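Local coordinates for protein glutathione S-transferase (Vibrio parahaemolyticus, PDB 7MIQ) that probably conjugates glutathione to electrophilic substrates as a Gtt2-class glutathione S-transferase with a thioredoxin domain and an all-helical domain, at residues A[10-15]-A[51-56]; A[19-24]-A[79-84]; A[137-142]-A[178-183]. All coordinates share one frame; numbering follows the deposited sequence.

Contacts 1 and 2 both use helix 10-22, at its start and near its end. Segments 10-15 and 19-24 follow closely on that helix, and the contact centres lie about 17 Å apart. Contact 1 sets the first turn of the helix against the cis-proline loop of the thioredoxin domain, which borders the glutathione site in related transferases. Contact 2 packs the far end of the helix against the loop 79-84, on the way to the helical domain. Contact 3 belongs to that second domain, its centre about 25 Å from contact 1 and about 29 Å from contact 2. It lies on the other side of the chain's centre and touches neither; its nearest atoms are about 11 Å from contact 1.

Contact 1 of 3, residues A[10-15]-A[51-56]; sequences PSCKRV and KVPLLE
Pro53 packs its ring against Cys12 and Val15 on the first turns of helix 10-22. This is the cis-proline loop of the thioredoxin fold: the peptide bond between Val52 and Pro53 is cis, and strand 54-56 begins immediately after it. The tightly packed part, formed by the buried residues Cys12, Val15, Val52 and Pro53, is mostly apolar. Cys12 SG reaches the proline at N and CB, 3.7 Å from Pro53 N, and at the same time meets a branch of Val52, with Cys12 SG to Val52 CG2 at 3.8 Å. The sulfur points anti to its own carbonyl carbon (chi1 -64°), a setting that carries it into the notch between valine and proline. One turn further along the helix, Val15 CG2 touches Pro53 CG at 3.8 Å, the two side chains crossing at a slant. Leu3 of strand 2-5 and Ile69 of helix 66-76 each touch both Val15 and Pro53, so the ring is gripped between the helices and the sheet. The Ser11 end is the more open side, since Ser11 is partly exposed, though its atoms lie as close. There the ring meets polar atoms instead: Ser11 O lies 3.7 Å from Pro53 CG, and the hydroxyl oxygen Ser11 OG lies 3.6 Å from Pro53 CD. Asn38, from a neighbouring loop, touches the Ser11 side chain and pairs with the backbone of Val52. In related glutathione transferases the residue before the cis-proline offers its backbone to the cysteinyl part of glutathione, so this margin probably borders the glutathione site here too. One hydrogen bond crosses the contact: Ser11 OG donates to Val52 O over a long 3.3 Å, approaching from above the carbonyl plane, 37° out of it.

Contact 2 of 3, residues A[19-24]-A[79-84]; sequences LKEIGG and NDLALF
A Schellman motif at the end of helix 10-22 faces an Asx turn in the linker between the thioredoxin and helical domains, and Ile22 meets Asn79 where the two come together. Gly23, with positive phi, is the first residue to leave helical angles, and two bonds turn back into the last turn, Gly24 N to Leu19 O and Gly23 N to Lys20 O. Within this turn, next to Gly23, Ile22 lays its CB and CG2 across one face of the Asn79 amide, with Ile22 CG2 3.6 Å from Asn79 ND2 and 3.7 Å from Asn79 CG. The amide is offered face-on because its carboxamide is turned about a right angle at chi2 (90°). Its polar atoms are used elsewhere: Asn79 OD1 takes the backbone Leu81 N at 3.0 Å, closing the Asx turn, while Asn79 ND2 donates to Phe77 O and Asp74 OD1. Beside the amide, Leu83 CD1 fits between the two helix residues, 3.8 Å from Ile22 CG2 and 3.9 Å from Glu21 CB. Glu21 meets Leu83 through CB; its chain bends at chi2, and the carboxylate makes a salt bridge through OE2 with Arg199. Phe160 touches both Glu21 and Leu83. No hydrogen bond joins the two segments, so the contact rests on van der Waals packing and burial of apolar surface, whereas the bonds that fix the rotation of the Asn79 amide keep its flat face presented to Ile22.

Contact 3 of 3, residues A[137-142]-A[178-183]; sequences RVLEFL and LSIEVF
Ile180 is the bump of this contact, and the hollow that receives it is formed by Val138, Leu139 and Leu142 on one side of helix 127-151. The end of the isoleucine, CD1, enters between two neighbours, 3.9 Å from Val138 CG1 and 3.8 Å from Leu139 CD2. Its shorter branch, Ile180 CG2, shares Leu139 CD2 at 3.7 Å and turns toward Leu142 CD1 at 4.1 Å. The branches are spread by the first torsion, which turns CG1 anti to the carbonyl carbon (chi1 -56°) and leaves CG2 anti to the backbone N. Both segments belong to the all-helical C-terminal domain of the glutathione transferase fold, where the turn 178-181 leads from helix 162-177 into the short helix 182-185. Within that turn Glu181 centres an inverse gamma turn and takes the N-cap position, its CB set away from 137-142. A second fit follows nearer the C-terminal end of segment 137-142: Leu142 CD1 projects into the gap between Ile180 and Val182, reaching Val182 CG2 at 4.0 Å, with the leucine and valine side chains at about a right angle. Ile189 of helix 187-196 touches both Leu142 and Val182, and Phe170 of helix 162-177 backs Val138. Leu139, on the solvent side, leans its CD2 over the isoleucine from an otherwise exposed position.

Contact 1 of 3, residues A[10-15]-A[51-56]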
ATOM      1  N   PRO A  10      16.836   1.215  -3.166  1.00 19.69           N
ATOM      2  CA  PRO A  10      15.996   1.443  -1.975  1.00 17.40           C
ATOM      3  C   PRO A  10      15.043   0.308  -1.644  1.00 17.60           C
ATOM      4  O   PRO A  10      14.880  -0.019  -0.462  1.00 16.95           O
ATOM      5  CB  PRO A  10      15.238   2.729  -2.333  1.00 17.77           C
ATOM      6  CG  PRO A  10      16.133   3.433  -3.301  1.00 22.73           C
ATOM      7  CD  PRO A  10      16.770   2.341  -4.115  1.00 21.38           C
ATOM      8  N   SER A  11      14.410  -0.303  -2.651  1.00 14.64           N
ATOM      9  CA  SER A  11      13.433  -1.354  -2.379  1.00 18.62           C
ATOM     10  C   SER A  11      14.078  -2.539  -1.671  1.00 15.24           C
ATOM     11  O   SER A  11      13.477  -3.139  -0.770  1.00 16.05           O
ATOM     12  CB  SER A  11      12.768  -1.800  -3.683  1.00 23.42           C
ATOM     13  OG  SER A  11      13.734  -2.281  -4.606  1.00 26.62           O
ATOM     14  N   CYS A  12      15.307  -2.888  -2.058  1.00 16.83           N
ATOM     15  CA  CYS A  12      16.002  -3.988  -1.400  1.00 16.29           C
ATOM     16  C   CYS A  12      16.528  -3.582  -0.028  1.00 15.82           C
ATOM     17  O   CYS A  12      16.535  -4.398   0.902  1.00 14.06           O
ATOM     18  CB  CYS A  12      17.140  -4.496  -2.289  1.00 16.27           C
ATOM     19  SG  CYS A  12      16.570  -5.199  -3.859  1.00 18.20           S
ATOM     20  N   LYS A  13      16.968  -2.329   0.122  1.00 13.14           N
ATOM     21  CA  LYS A  13      17.412  -1.855   1.431  1.00 14.68           C
ATOM     22  C   LYS A  13      16.274  -1.844   2.445  1.00 17.54           C
ATOM     23  O   LYS A  13      16.519  -1.964   3.650  1.00 16.91           O
ATOM     24  CB  LYS A  13      18.021  -0.455   1.314  1.00 16.84           C
ATOM     25  CG  LYS A  13      19.411  -0.417   0.686  1.00 18.25           C
ATOM     26  CD  LYS A  13      20.408  -1.246   1.482  1.00 19.72           C
ATOM     27  CE  LYS A  13      21.813  -1.107   0.917  1.00 26.77           C
ATOM     28  NZ  LYS A  13      22.817  -1.863   1.713  1.00 28.99           N
ATOM     29  N   ARG A  14      15.030  -1.677   1.988  1.00 15.83           N
ATOM     30  CA  ARG A  14      13.902  -1.767   2.911  1.00 13.06           C
ATOM     31  C   ARG A  14      13.876  -3.124   3.601  1.00 15.36           C
ATOM     32  O   ARG A  14      13.618  -3.214   4.808  1.00 16.36           O
ATOM     33  CB  ARG A  14      12.586  -1.515   2.173  1.00 15.23           C
ATOM     34  CG  ARG A  14      12.390  -0.075   1.712  1.00 15.46           C
ATOM     35  CD  ARG A  14      11.112   0.065   0.901  1.00 18.84           C
ATOM     36  NE  ARG A  14       9.922   0.104   1.743  1.00 15.14           N
ATOM     37  CZ  ARG A  14       8.684   0.215   1.280  1.00 17.53           C
ATOM     38  NH1 ARG A  14       8.434   0.264  -0.019  1.00 19.24           N
ATOM     39  NH2 ARG A  14       7.673   0.278   2.141  1.00 16.59           N
ATOM     40  N   VAL A  15      14.153  -4.190   2.851  1.00 12.75           N
ATOM     41  CA  VAL A  15      14.177  -5.531   3.426  1.00 13.86           C
ATOM     42  C   VAL A  15      15.431  -5.743   4.262  1.00 14.90           C
ATOM     43  O   VAL A  15      15.378  -6.367   5.329  1.00 15.14           O
ATOM     44  CB  VAL A  15      14.059  -6.582   2.306  1.00 12.18           C
ATOM     45  CG1 VAL A  15      14.195  -7.997   2.877  1.00 13.44           C
ATOM     46  CG2 VAL A  15      12.736  -6.417   1.569  1.00 11.01           C
ATOM     47  N   LYS A  51       9.902  -7.340 -10.194  1.00 32.77           N
ATOM     48  CA  LYS A  51      10.957  -6.517  -9.626  1.00 35.18           C
ATOM     49  C   LYS A  51      11.641  -7.241  -8.475  1.00 31.13           C
ATOM     50  O   LYS A  51      11.127  -8.223  -7.932  1.00 29.21           O
ATOM     51  CB  LYS A  51      10.412  -5.163  -9.143  1.00 37.71           C
ATOM     52  CG  LYS A  51       9.962  -4.236 -10.264  1.00 37.39           C
ATOM     53  CD  LYS A  51       9.413  -2.929  -9.721  1.00 54.39           C
ATOM     54  CE  LYS A  51       8.936  -2.020 -10.843  1.00 63.45           C
ATOM     55  NZ  LYS A  51       7.881  -2.664 -11.673  1.00 57.99           N
ATOM     56  N   VAL A  52      12.823  -6.744  -8.122  1.00 24.06           N
ATOM     57  CA  VAL A  52      13.517  -7.124  -6.894  1.00 21.84           C
ATOM     58  C   VAL A  52      13.082  -6.141  -5.816  1.00 22.83           C
ATOM     59  O   VAL A  52      12.709  -5.002  -6.139  1.00 22.55           O
ATOM     60  CB  VAL A  52      15.046  -7.119  -7.077  1.00 25.23           C
ATOM     61  CG1 VAL A  52      15.467  -8.155  -8.102  1.00 31.12           C
ATOM     62  CG2 VAL A  52      15.534  -5.732  -7.476  1.00 23.77           C
ATOM     63  N   PRO A  53      13.121  -6.511  -4.526  1.00 18.96           N
ATOM     64  CA  PRO A  53      13.595  -7.788  -3.976  1.00 20.40           C
ATOM     65  C   PRO A  53      12.626  -8.949  -4.182  1.00 14.58           C
ATOM     66  O   PRO A  53      11.426  -8.745  -4.371  1.00 14.30           O
ATOM     67  CB  PRO A  53      13.747  -7.487  -2.484  1.00 19.18           C
ATOM     68  CG  PRO A  53      12.721  -6.442  -2.225  1.00 19.63           C
ATOM     69  CD  PRO A  53      12.702  -5.580  -3.462  1.00 15.41           C
ATOM     70  N   LEU A  54      13.166 -10.165  -4.137  1.00 13.93           N
ATOM     71  CA  LEU A  54      12.377 -11.380  -4.303  1.00 15.31           C
ATOM     72  C   LEU A  54      12.854 -12.396  -3.281  1.00 16.65           C
ATOM     73  O   LEU A  54      14.043 -12.725  -3.244  1.00 17.82           O
ATOM     74  CB  LEU A  54      12.510 -11.939  -5.725  1.00 17.55           C
ATOM     75  CG  LEU A  54      11.663 -13.170  -6.068  1.00 20.57           C
ATOM     76  CD1 LEU A  54      10.176 -12.860  -5.931  1.00 20.05           C
ATOM     77  CD2 LEU A  54      11.984 -13.668  -7.476  1.00 23.54           C
ATOM     78  N   LEU A  55      11.936 -12.881  -2.450  1.00 13.77           N
ATOM     79  CA  LEU A  55      12.246 -13.887  -1.442  1.00 13.71           C
ATOM     80  C   LEU A  55      11.828 -15.259  -1.952  1.00 17.57           C
ATOM     81  O   LEU A  55      10.705 -15.429  -2.435  1.00 19.84           O
ATOM     82  CB  LEU A  55      11.532 -13.584  -0.125  1.00 14.09           C
ATOM     83  CG  LEU A  55      11.818 -14.581   0.999  1.00 14.80           C
ATOM     84  CD1 LEU A  55      13.259 -14.435   1.476  1.00 14.82           C
ATOM     85  CD2 LEU A  55      10.839 -14.390   2.141  1.00 17.02           C
ATOM     86  N   GLU A  56      12.729 -16.234  -1.845  1.00 17.33           N
ATOM     87  CA  GLU A  56      12.462 -17.598  -2.286  1.00 15.33           C
ATOM     88  C   GLU A  56      12.536 -18.519  -1.078  1.00 18.23           C
ATOM     89  O   GLU A  56      13.582 -18.607  -0.427  1.00 19.05           O
ATOM     90  CB  GLU A  56      13.453 -18.032  -3.368  1.00 20.89           C
ATOM     91  CG  GLU A  56      13.111 -19.359  -4.029  1.00 23.61           C
ATOM     92  CD  GLU A  56      14.123 -19.761  -5.088  1.00 35.21           C
ATOM     93  OE1 GLU A  56      15.339 -19.712  -4.803  1.00 37.82           O
ATOM     94  OE2 GLU A  56      13.702 -20.118  -6.207  1.00 38.52           O
TER

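Contact 2 of 3, residues A[19-24]-A[79-84]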
ATOM      1  N   LEU A  19      15.494  -6.931   8.140  1.00 15.49           N
ATOM      2  CA  LEU A  19      16.128  -8.180   8.542  1.00 18.79           C
ATOM      3  C   LEU A  19      17.153  -7.944   9.646  1.00 20.44           C
ATOM      4  O   LEU A  19      17.240  -8.728  10.599  1.00 18.79           O
ATOM      5  CB  LEU A  19      16.774  -8.840   7.325  1.00 22.85           C
ATOM      6  CG  LEU A  19      17.062 -10.336   7.390  1.00 32.47           C
ATOM      7  CD1 LEU A  19      15.816 -11.105   7.795  1.00 20.15           C
ATOM      8  CD2 LEU A  19      17.569 -10.811   6.042  1.00 30.72           C
ATOM      9  N   LYS A  20      17.924  -6.857   9.548  1.00 15.46           N
ATOM     10  CA  LYS A  20      18.878  -6.542  10.607  1.00 21.03           C
ATOM     11  C   LYS A  20      18.173  -6.212  11.916  1.00 18.58           C
ATOM     12  O   LYS A  20      18.633  -6.620  12.990  1.00 21.40           O
ATOM     13  CB  LYS A  20      19.784  -5.385  10.184  1.00 22.67           C
ATOM     14  CG  LYS A  20      20.964  -5.790   9.321  1.00 34.85           C
ATOM     15  CD  LYS A  20      21.809  -4.577   8.951  1.00 39.26           C
ATOM     16  CE  LYS A  20      23.013  -4.973   8.114  1.00 53.58           C
ATOM     17  NZ  LYS A  20      23.772  -3.783   7.635  1.00 58.77           N
ATOM     18  N   GLU A  21      17.060  -5.471  11.854  1.00 15.50           N
ATOM     19  CA  GLU A  21      16.339  -5.109  13.072  1.00 16.49           C
ATOM     20  C   GLU A  21      15.891  -6.350  13.836  1.00 21.49           C
ATOM     21  O   GLU A  21      16.052  -6.431  15.059  1.00 18.69           O
ATOM     22  CB  GLU A  21      15.132  -4.224  12.739  1.00 16.06           C
ATOM     23  CG  GLU A  21      15.458  -2.759  12.449  1.00 15.88           C
ATOM     24  CD  GLU A  21      15.880  -1.982  13.693  1.00 22.35           C
ATOM     25  OE1 GLU A  21      15.646  -2.467  14.823  1.00 21.21           O
ATOM     26  OE2 GLU A  21      16.445  -0.882  13.538  1.00 17.27           O
ATOM     27  N   ILE A  22      15.330  -7.339  13.131  1.00 18.62           N
ATOM     28  CA  ILE A  22      14.782  -8.512  13.806  1.00 21.00           C
ATOM     29  C   ILE A  22      15.828  -9.587  14.058  1.00 24.33           C
ATOM     30  O   ILE A  22      15.506 -10.620  14.662  1.00 22.20           O
ATOM     31  CB  ILE A  22      13.599  -9.103  13.012  1.00 15.69           C
ATOM     32  CG1 ILE A  22      14.069  -9.654  11.662  1.00 18.11           C
ATOM     33  CG2 ILE A  22      12.512  -8.050  12.823  1.00 14.10           C
ATOM     34  CD1 ILE A  22      12.945 -10.269  10.842  1.00 13.99           C
ATOM     35  N   GLY A  23      17.068  -9.380  13.625  1.00 23.58           N
ATOM     36  CA  GLY A  23      18.119 -10.335  13.907  1.00 25.56           C
ATOM     37  C   GLY A  23      18.089 -11.578  13.055  1.00 25.10           C
ATOM     38  O   GLY A  23      18.588 -12.624  13.483  1.00 29.52           O
ATOM     39  N   GLY A  24      17.515 -11.500  11.857  1.00 21.23           N
ATOM     40  CA  GLY A  24      17.450 -12.630  10.962  1.00 19.30           C
ATOM     41  C   GLY A  24      18.588 -12.622   9.958  1.00 27.11           C
ATOM     42  O   GLY A  24      19.212 -11.595   9.701  1.00 28.54           O
ATOM     43  N   ASN A  79      10.897 -12.435  17.184  1.00 26.24           N
ATOM     44  CA  ASN A  79      11.534 -11.251  17.738  1.00 22.00           C
ATOM     45  C   ASN A  79      10.493 -10.492  18.544  1.00 18.50           C
ATOM     46  O   ASN A  79       9.290 -10.722  18.403  1.00 22.08           O
ATOM     47  CB  ASN A  79      12.115 -10.362  16.635  1.00 20.71           C
ATOM     48  CG  ASN A  79      11.034  -9.705  15.797  1.00 20.01           C
ATOM     49  OD1 ASN A  79      10.580  -8.604  16.107  1.00 19.54           O
ATOM     50  ND2 ASN A  79      10.602 -10.386  14.742  1.00 17.10           N
ATOM     51  N   ASP A  80      10.965  -9.571  19.387  1.00 20.52           N
ATOM     52  CA  ASP A  80      10.071  -8.798  20.243  1.00 20.85           C
ATOM     53  C   ASP A  80      10.018  -7.322  19.854  1.00 22.64           C
ATOM     54  O   ASP A  80       9.633  -6.482  20.675  1.00 24.20           O
ATOM     55  CB  ASP A  80      10.469  -8.950  21.712  1.00 31.95           C
ATOM     56  CG  ASP A  80      11.742  -8.203  22.054  1.00 43.94           C
ATOM     57  OD1 ASP A  80      12.632  -8.105  21.183  1.00 50.98           O
ATOM     58  OD2 ASP A  80      11.848  -7.712  23.199  1.00 54.12           O
ATOM     59  N   LEU A  81      10.392  -6.989  18.616  0.54 19.26           N
ATOM     60  CA  LEU A  81      10.355  -5.578  18.138  0.54 20.47           C
ATOM     61  C   LEU A  81       8.923  -5.146  17.811  0.54 19.77           C
ATOM     62  O   LEU A  81       8.736  -3.938  17.624  0.54 19.25           O
ATOM     63  CB  LEU A  81      11.244  -5.476  16.893  0.54 19.65           C
ATOM     64  CG  LEU A  81      12.748  -5.236  17.067  0.54 22.82           C
ATOM     65  CD1 LEU A  81      13.065  -3.854  17.618  0.54 19.07           C
ATOM     66  CD2 LEU A  81      13.427  -6.320  17.882  0.54 22.40           C
ATOM     67  N   ALA A  82       8.000  -6.077  17.570  1.00 19.93           N
ATOM     68  CA  ALA A  82       6.648  -5.760  17.090  1.00 19.62           C
ATOM     69  C   ALA A  82       6.659  -4.693  15.984  1.00 13.16           C
ATOM     70  O   ALA A  82       5.978  -3.670  16.067  1.00 13.88           O
ATOM     71  CB  ALA A  82       5.756  -5.328  18.252  1.00 20.52           C
ATOM     72  N   LEU A  83       7.471  -4.920  14.944  1.00 12.67           N
ATOM     73  CA  LEU A  83       7.638  -3.890  13.916  1.00 12.43           C
ATOM     74  C   LEU A  83       6.348  -3.600  13.152  1.00 17.79           C
ATOM     75  O   LEU A  83       6.215  -2.515  12.572  1.00 15.40           O
ATOM     76  CB  LEU A  83       8.751  -4.284  12.937  1.00 12.29           C
ATOM     77  CG  LEU A  83      10.173  -4.254  13.513  1.00 15.11           C
ATOM     78  CD1 LEU A  83      11.222  -4.520  12.443  1.00 12.09           C
ATOM     79  CD2 LEU A  83      10.460  -2.928  14.225  1.00 13.83           C
ATOM     80  N   PHE A  84       5.398  -4.532  13.129  1.00 13.83           N
ATOM     81  CA  PHE A  84       4.101  -4.268  12.521  1.00 14.47           C
ATOM     82  C   PHE A  84       3.048  -3.849  13.538  1.00 17.13           C
ATOM     83  O   PHE A  84       1.891  -3.642  13.163  1.00 14.04           O
ATOM     84  CB  PHE A  84       3.620  -5.493  11.732  1.00 15.92           C
ATOM     85  CG  PHE A  84       4.284  -5.648  10.390  1.00 14.19           C
ATOM     86  CD1 PHE A  84       3.872  -4.885   9.308  1.00 13.40           C
ATOM     87  CD2 PHE A  84       5.322  -6.551  10.209  1.00 16.23           C
ATOM     88  CE1 PHE A  84       4.480  -5.021   8.069  1.00 14.59           C
ATOM     89  CE2 PHE A  84       5.935  -6.692   8.972  1.00 16.16           C
ATOM     90  CZ  PHE A  84       5.515  -5.925   7.901  1.00 14.46           C
TER

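Contact 3 of 3, residues A[137-142]-A[178-183]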
ATOM      1  N   ARG A 137       4.149  17.282  -4.501  1.00 27.97           N
ATOM      2  CA  ARG A 137       3.408  16.464  -3.548  1.00 25.87           C
ATOM      3  C   ARG A 137       4.289  16.059  -2.371  1.00 21.55           C
ATOM      4  O   ARG A 137       3.817  16.002  -1.229  1.00 23.04           O
ATOM      5  CB  ARG A 137       2.824  15.239  -4.252  1.00 28.54           C
ATOM      6  CG  ARG A 137       1.671  15.587  -5.192  1.00 40.20           C
ATOM      7  CD  ARG A 137       1.034  14.355  -5.823  1.00 60.20           C
ATOM      8  NE  ARG A 137       0.743  13.318  -4.840  1.00 81.22           N
ATOM      9  CZ  ARG A 137       1.213  12.079  -4.897  1.00 80.16           C
ATOM     10  NH1 ARG A 137       1.967  11.672  -5.907  1.00 62.88           N
ATOM     11  NH2 ARG A 137       0.913  11.225  -3.922  1.00 55.46           N
ATOM     12  N   VAL A 138       5.570  15.785  -2.626  1.00 25.75           N
ATOM     13  CA  VAL A 138       6.508  15.525  -1.534  1.00 24.74           C
ATOM     14  C   VAL A 138       6.577  16.728  -0.601  1.00 26.80           C
ATOM     15  O   VAL A 138       6.489  16.595   0.625  1.00 21.14           O
ATOM     16  CB  VAL A 138       7.899  15.166  -2.089  1.00 22.33           C
ATOM     17  CG1 VAL A 138       8.913  15.080  -0.954  1.00 18.51           C
ATOM     18  CG2 VAL A 138       7.847  13.859  -2.860  1.00 20.84           C
ATOM     19  N   LEU A 139       6.724  17.926  -1.174  1.00 24.41           N
ATOM     20  CA  LEU A 139       6.835  19.131  -0.358  1.00 26.22           C
ATOM     21  C   LEU A 139       5.569  19.390   0.447  1.00 24.47           C
ATOM     22  O   LEU A 139       5.645  19.902   1.571  1.00 28.97           O
ATOM     23  CB  LEU A 139       7.157  20.338  -1.243  1.00 28.54           C
ATOM     24  CG  LEU A 139       8.490  20.303  -1.996  1.00 23.22           C
ATOM     25  CD1 LEU A 139       8.571  21.438  -3.007  1.00 28.92           C
ATOM     26  CD2 LEU A 139       9.650  20.380  -1.021  1.00 26.17           C
ATOM     27  N   GLU A 140       4.402  19.043  -0.098  1.00 21.85           N
ATOM     28  CA  GLU A 140       3.156  19.269   0.628  1.00 24.58           C
ATOM     29  C   GLU A 140       2.966  18.267   1.760  1.00 25.33           C
ATOM     30  O   GLU A 140       2.296  18.577   2.752  1.00 27.33           O
ATOM     31  CB  GLU A 140       1.971  19.213  -0.336  1.00 32.91           C
ATOM     32  CG  GLU A 140       1.916  20.381  -1.308  1.00 45.62           C
ATOM     33  CD  GLU A 140       0.858  20.202  -2.378  1.00 60.99           C
ATOM     34  OE1 GLU A 140       0.249  19.113  -2.437  1.00 54.22           O
ATOM     35  OE2 GLU A 140       0.636  21.149  -3.162  1.00 70.24           O
ATOM     36  N   PHE A 141       3.540  17.069   1.641  1.00 25.87           N
ATOM     37  CA  PHE A 141       3.382  16.082   2.703  1.00 20.57           C
ATOM     38  C   PHE A 141       4.336  16.328   3.868  1.00 20.38           C
ATOM     39  O   PHE A 141       4.022  15.951   5.002  1.00 23.58           O
ATOM     40  CB  PHE A 141       3.578  14.669   2.146  1.00 21.08           C
ATOM     41  CG  PHE A 141       3.565  13.596   3.202  1.00 20.05           C
ATOM     42  CD1 PHE A 141       2.446  13.403   3.997  1.00 21.69           C
ATOM     43  CD2 PHE A 141       4.666  12.780   3.395  1.00 23.08           C
ATOM     44  CE1 PHE A 141       2.428  12.418   4.972  1.00 18.97           C
ATOM     45  CE2 PHE A 141       4.654  11.789   4.366  1.00 21.59           C
ATOM     46  CZ  PHE A 141       3.535  11.610   5.157  1.00 19.63           C
ATOM     47  N   LEU A 142       5.484  16.956   3.620  1.00 21.03           N
ATOM     48  CA  LEU A 142       6.474  17.134   4.681  1.00 23.09           C
ATOM     49  C   LEU A 142       5.949  17.872   5.910  1.00 21.78           C
ATOM     50  O   LEU A 142       6.289  17.449   7.030  1.00 20.87           O
ATOM     51  CB  LEU A 142       7.713  17.845   4.124  1.00 19.78           C
ATOM     52  CG  LEU A 142       8.578  17.071   3.133  1.00 19.89           C
ATOM     53  CD1 LEU A 142       9.645  17.987   2.554  1.00 20.96           C
ATOM     54  CD2 LEU A 142       9.210  15.855   3.798  1.00 17.49           C
ATOM     55  N   LEU A 178      16.407  14.312  -4.230  1.00 21.73           N
ATOM     56  CA  LEU A 178      15.651  15.439  -4.762  1.00 24.04           C
ATOM     57  C   LEU A 178      16.155  16.793  -4.279  1.00 22.86           C
ATOM     58  O   LEU A 178      15.548  17.815  -4.616  1.00 25.17           O
ATOM     59  CB  LEU A 178      14.170  15.286  -4.406  1.00 20.03           C
ATOM     60  CG  LEU A 178      13.513  14.008  -4.935  1.00 22.61           C
ATOM     61  CD1 LEU A 178      12.080  13.901  -4.442  1.00 27.96           C
ATOM     62  CD2 LEU A 178      13.568  13.961  -6.453  1.00 25.71           C
ATOM     63  N   SER A 179      17.230  16.826  -3.489  1.00 20.98           N
ATOM     64  CA  SER A 179      17.866  18.074  -3.052  1.00 25.77           C
ATOM     65  C   SER A 179      16.897  18.980  -2.293  1.00 29.71           C
ATOM     66  O   SER A 179      16.939  20.206  -2.417  1.00 28.35           O
ATOM     67  CB  SER A 179      18.485  18.821  -4.237  1.00 27.30           C
ATOM     68  OG  SER A 179      19.412  17.997  -4.922  1.00 33.11           O
ATOM     69  N   ILE A 180      16.020  18.380  -1.497  1.00 22.10           N
ATOM     70  CA  ILE A 180      15.125  19.133  -0.627  1.00 24.26           C
ATOM     71  C   ILE A 180      15.786  19.283   0.735  1.00 25.41           C
ATOM     72  O   ILE A 180      16.205  18.291   1.343  1.00 23.95           O
ATOM     73  CB  ILE A 180      13.761  18.437  -0.503  1.00 24.77           C
ATOM     74  CG1 ILE A 180      13.138  18.233  -1.886  1.00 23.72           C
ATOM     75  CG2 ILE A 180      12.842  19.243   0.399  1.00 21.01           C
ATOM     76  CD1 ILE A 180      11.873  17.408  -1.870  1.00 22.48           C
ATOM     77  N   GLU A 181      15.881  20.523   1.219  1.00 27.24           N
ATOM     78  CA  GLU A 181      16.501  20.794   2.519  1.00 27.50           C
ATOM     79  C   GLU A 181      15.483  20.533   3.632  1.00 26.36           C
ATOM     80  O   GLU A 181      14.985  21.437   4.304  1.00 29.70           O
ATOM     81  CB  GLU A 181      17.043  22.216   2.565  1.00 31.95           C
ATOM     82  CG  GLU A 181      18.172  22.464   1.580  1.00 38.53           C
ATOM     83  CD  GLU A 181      18.877  23.783   1.814  1.00 43.98           C
ATOM     84  OE1 GLU A 181      18.447  24.544   2.707  1.00 42.51           O
ATOM     85  OE2 GLU A 181      19.867  24.057   1.104  1.00 40.52           O
ATOM     86  N   VAL A 182      15.195  19.244   3.830  1.00 23.95           N
ATOM     87  CA  VAL A 182      14.150  18.838   4.769  1.00 22.87           C
ATOM     88  C   VAL A 182      14.514  19.254   6.187  1.00 23.41           C
ATOM     89  O   VAL A 182      13.688  19.806   6.924  1.00 22.09           O
ATOM     90  CB  VAL A 182      13.909  17.321   4.682  1.00 19.93           C
ATOM     91  CG1 VAL A 182      12.918  16.876   5.749  1.00 19.46           C
ATOM     92  CG2 VAL A 182      13.418  16.934   3.296  1.00 16.21           C
ATOM     93  N   PHE A 183      15.763  19.007   6.584  1.00 20.44           N
ATOM     94  CA  PHE A 183      16.136  19.137   7.986  1.00 21.58           C
ATOM     95  C   PHE A 183      16.240  20.592   8.421  1.00 26.57           C
ATOM     96  O   PHE A 183      16.028  20.896   9.600  1.00 28.53           O
ATOM     97  CB  PHE A 183      17.446  18.396   8.234  1.00 19.80           C
ATOM     98  CG  PHE A 183      17.375  16.935   7.888  1.00 24.43           C
ATOM     99  CD1 PHE A 183      16.200  16.221   8.090  1.00 22.51           C
ATOM    100  CD2 PHE A 183      18.465  16.282   7.341  1.00 22.30           C
ATOM    101  CE1 PHE A 183      16.121  14.880   7.764  1.00 18.55           C
ATOM    102  CE2 PHE A 183      18.392  14.934   7.014  1.00 22.46           C
ATOM    103  CZ  PHE A 183      17.217  14.237   7.226  1.00 17.95           C
TER